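Local coordinates for protein transport protein SEC16 (Saccharomyces cerevisiae, PDB 3MZK), which helps to initiate assembly of the COPII coat on the endoplasmic reticulum, for the formation of transport vesicles and the selection of cargo, and also takes part in autophagy, at residues Lys64-Pro69 and Thr81-Thr86. Residues are numbered along the deposited sequence; the frame is centred on the assembly and turned at random.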
ATOM      1  N   LYS B  64      39.549 -27.274   8.610  1.00 68.38           N
ATOM      2  CA  LYS B  64      40.751 -27.300   7.776  1.00 63.98           C
ATOM      3  C   LYS B  64      40.438 -27.139   6.294  1.00 71.69           C
ATOM      4  O   LYS B  64      41.215 -26.546   5.549  1.00 83.23           O
ATOM      5  CB  LYS B  64      41.548 -28.590   7.999  1.00 51.72           C
ATOM      6  N   SER B  65      39.294 -27.666   5.873  1.00 71.56           N
ATOM      7  CA  SER B  65      38.940 -27.689   4.458  1.00 78.10           C
ATOM      8  C   SER B  65      38.172 -26.442   4.016  1.00 95.48           C
ATOM      9  O   SER B  65      38.175 -26.092   2.836  1.00107.00           O
ATOM     10  CB  SER B  65      38.124 -28.944   4.140  1.00 78.71           C
ATOM     11  OG  SER B  65      36.951 -29.008   4.935  1.00 73.24           O
ATOM     12  N   PHE B  66      37.514 -25.782   4.966  1.00 87.68           N
ATOM     13  CA  PHE B  66      36.724 -24.584   4.682  1.00 77.86           C
ATOM     14  C   PHE B  66      37.535 -23.580   3.871  1.00 76.71           C
ATOM     15  O   PHE B  66      38.667 -23.253   4.233  1.00 82.13           O
ATOM     16  CB  PHE B  66      36.241 -23.953   5.991  1.00 77.59           C
ATOM     17  CG  PHE B  66      35.241 -22.846   5.807  1.00 70.25           C
ATOM     18  CD1 PHE B  66      33.995 -23.103   5.263  1.00 72.04           C
ATOM     19  CD2 PHE B  66      35.537 -21.551   6.204  1.00 67.74           C
ATOM     20  CE1 PHE B  66      33.064 -22.083   5.101  1.00 60.36           C
ATOM     21  CE2 PHE B  66      34.611 -20.532   6.046  1.00 66.61           C
ATOM     22  CZ  PHE B  66      33.374 -20.799   5.491  1.00 53.23           C
ATOM     23  N   PRO B  67      36.956 -23.096   2.759  1.00 74.48           N
ATOM     24  CA  PRO B  67      37.601 -22.197   1.794  1.00 73.97           C
ATOM     25  C   PRO B  67      37.947 -20.830   2.373  1.00 85.38           C
ATOM     26  O   PRO B  67      37.218 -19.872   2.127  1.00 69.04           O
ATOM     27  CB  PRO B  67      36.540 -22.037   0.698  1.00 71.75           C
ATOM     28  CG  PRO B  67      35.656 -23.224   0.837  1.00 71.53           C
ATOM     29  CD  PRO B  67      35.618 -23.511   2.307  1.00 79.25           C
ATOM     30  N   GLY B  68      39.050 -20.751   3.118  1.00108.08           N
ATOM     31  CA  GLY B  68      39.537 -19.500   3.678  1.00 99.16           C
ATOM     32  C   GLY B  68      38.442 -18.588   4.194  1.00 88.42           C
ATOM     33  O   GLY B  68      37.327 -19.039   4.458  1.00 92.17           O
ATOM     34  N   PRO B  69      38.758 -17.295   4.358  1.00 77.65           N
ATOM     35  CA  PRO B  69      37.754 -16.299   4.749  1.00 69.33           C
ATOM     36  C   PRO B  69      36.833 -15.962   3.584  1.00 74.04           C
ATOM     37  O   PRO B  69      37.307 -15.438   2.578  1.00 93.58           O
ATOM     38  CB  PRO B  69      38.597 -15.067   5.104  1.00 57.97           C
ATOM     39  CG  PRO B  69      40.002 -15.562   5.241  1.00 61.00           C
ATOM     40  CD  PRO B  69      40.114 -16.726   4.320  1.00 67.63           C
ATOM     41  N   THR B  81      30.591 -23.723  -2.845  1.00 73.28           N
ATOM     42  CA  THR B  81      29.457 -24.567  -3.201  1.00 76.39           C
ATOM     43  C   THR B  81      29.841 -26.042  -3.204  1.00 79.38           C
ATOM     44  O   THR B  81      29.070 -26.892  -2.760  1.00 82.37           O
ATOM     45  CB  THR B  81      28.857 -24.203  -4.577  1.00 84.79           C
ATOM     46  OG1 THR B  81      28.848 -22.780  -4.748  1.00 95.67           O
ATOM     47  CG2 THR B  81      27.430 -24.728  -4.682  1.00 68.73           C
ATOM     48  N   LYS B  82      31.035 -26.340  -3.707  1.00 85.46           N
ATOM     49  CA  LYS B  82      31.533 -27.709  -3.727  1.00 92.89           C
ATOM     50  C   LYS B  82      31.859 -28.187  -2.313  1.00 90.26           C
ATOM     51  O   LYS B  82      31.562 -29.327  -1.948  1.00 93.56           O
ATOM     52  CB  LYS B  82      32.769 -27.821  -4.623  1.00 96.86           C
ATOM     53  CG  LYS B  82      33.212 -29.251  -4.888  1.00111.56           C
ATOM     54  CD  LYS B  82      34.622 -29.304  -5.460  1.00131.53           C
ATOM     55  CE  LYS B  82      34.726 -28.556  -6.782  1.00142.86           C
ATOM     56  NZ  LYS B  82      36.123 -28.543  -7.308  1.00147.07           N
ATOM     57  N   TRP B  83      32.466 -27.310  -1.519  1.00 75.21           N
ATOM     58  CA  TRP B  83      32.830 -27.648  -0.148  1.00 77.54           C
ATOM     59  C   TRP B  83      31.609 -28.022   0.687  1.00 67.62           C
ATOM     60  O   TRP B  83      31.669 -28.932   1.511  1.00 68.71           O
ATOM     61  CB  TRP B  83      33.589 -26.495   0.509  1.00 85.44           C
ATOM     62  CG  TRP B  83      33.954 -26.760   1.939  1.00 76.69           C
ATOM     63  CD1 TRP B  83      35.110 -27.316   2.400  1.00 74.50           C
ATOM     64  CD2 TRP B  83      33.153 -26.482   3.091  1.00 71.52           C
ATOM     65  NE1 TRP B  83      35.080 -27.400   3.769  1.00 74.31           N
ATOM     66  CE2 TRP B  83      33.889 -26.896   4.218  1.00 66.47           C
ATOM     67  CE3 TRP B  83      31.886 -25.923   3.280  1.00 65.57           C
ATOM     68  CZ2 TRP B  83      33.400 -26.767   5.516  1.00 55.27           C
ATOM     69  CZ3 TRP B  83      31.402 -25.796   4.568  1.00 63.92           C
ATOM     70  CH2 TRP B  83      32.159 -26.217   5.670  1.00 54.69           C
ATOM     71  N   MET B  84      30.503 -27.317   0.472  1.00 65.91           N
ATOM     72  CA  MET B  84      29.258 -27.633   1.167  1.00 72.37           C
ATOM     73  C   MET B  84      28.724 -29.004   0.770  1.00 74.00           C
ATOM     74  O   MET B  84      28.312 -29.785   1.626  1.00 78.56           O
ATOM     75  CB  MET B  84      28.196 -26.556   0.922  1.00 56.69           C
ATOM     76  CG  MET B  84      28.601 -25.176   1.402  1.00 64.97           C
ATOM     77  SD  MET B  84      27.207 -24.166   1.935  1.00 84.33           S
ATOM     78  CE  MET B  84      26.591 -25.126   3.315  1.00 50.08           C
ATOM     79  N   GLU B  85      28.728 -29.292  -0.528  1.00 71.47           N
ATOM     80  CA  GLU B  85      28.346 -30.617  -1.003  1.00 82.71           C
ATOM     81  C   GLU B  85      29.150 -31.680  -0.263  1.00 83.33           C
ATOM     82  O   GLU B  85      28.594 -32.550   0.411  1.00 84.40           O
ATOM     83  CB  GLU B  85      28.608 -30.756  -2.503  1.00 93.87           C
ATOM     84  CG  GLU B  85      27.633 -30.044  -3.420  1.00102.44           C
ATOM     85  CD  GLU B  85      28.000 -30.226  -4.887  1.00104.93           C
ATOM     86  OE1 GLU B  85      29.038 -30.866  -5.165  1.00 94.10           O
ATOM     87  OE2 GLU B  85      27.254 -29.730  -5.757  1.00110.20           O
ATOM     88  N   THR B  86      30.470 -31.592  -0.394  1.00 71.30           N
ATOM     89  CA  THR B  86      31.375 -32.552   0.220  1.00 72.89           C
ATOM     90  C   THR B  86      31.088 -32.736   1.698  1.00 74.17           C
ATOM     91  O   THR B  86      30.830 -33.848   2.156  1.00 80.14           O
ATOM     92  CB  THR B  86      32.831 -32.101   0.075  1.00 77.85           C
ATOM     93  OG1 THR B  86      33.118 -31.848  -1.306  1.00 81.05           O
ATOM     94  CG2 THR B  86      33.769 -33.171   0.602  1.00 73.86           C
TER
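One face of the W83 indole receives both F66 and P67, while S65 meets the ring at its edge. Over the five-membered ring sit two CH-pi contacts: P67 CD lies 3.8 Å from its centroid, nearly on the ring normal, and F66 CA approaches at a greater slant. Over the six-membered ring the phenyl of F66 presents its edge, a T-shaped pair with planes at 75° and CD1 3.6 Å from W83 CH2. CG anti to the backbone N (chi1 178°) carries the W83 indole from helix 77-94 to residues 64-69. Its NE1 donates to S65 OG at 2.7 Å, with an N-H...O angle of 156° and the hydroxyl oxygen close to the indole plane; this fixes the pyrrole edge at the end of helix 61-65, where S65 OG also bonds back to D61 O and M62 O. Replacing W83 by alanine removes the indole, which would probably leave S65 OG without that donor and open a gap against F66 and P67. L334 of helix 330-344 touches both aromatic residues, and Y378 of helix 372-387 packs on F66. F66 is the first residue to leave helical geometry and P67 centres an inverse gamma turn; this turn at the exit of helix 61-65 packs on helix 77-94 in the family mid-region of this largely helical central fragment of SEC16, an ACE1-Sec16-like protein.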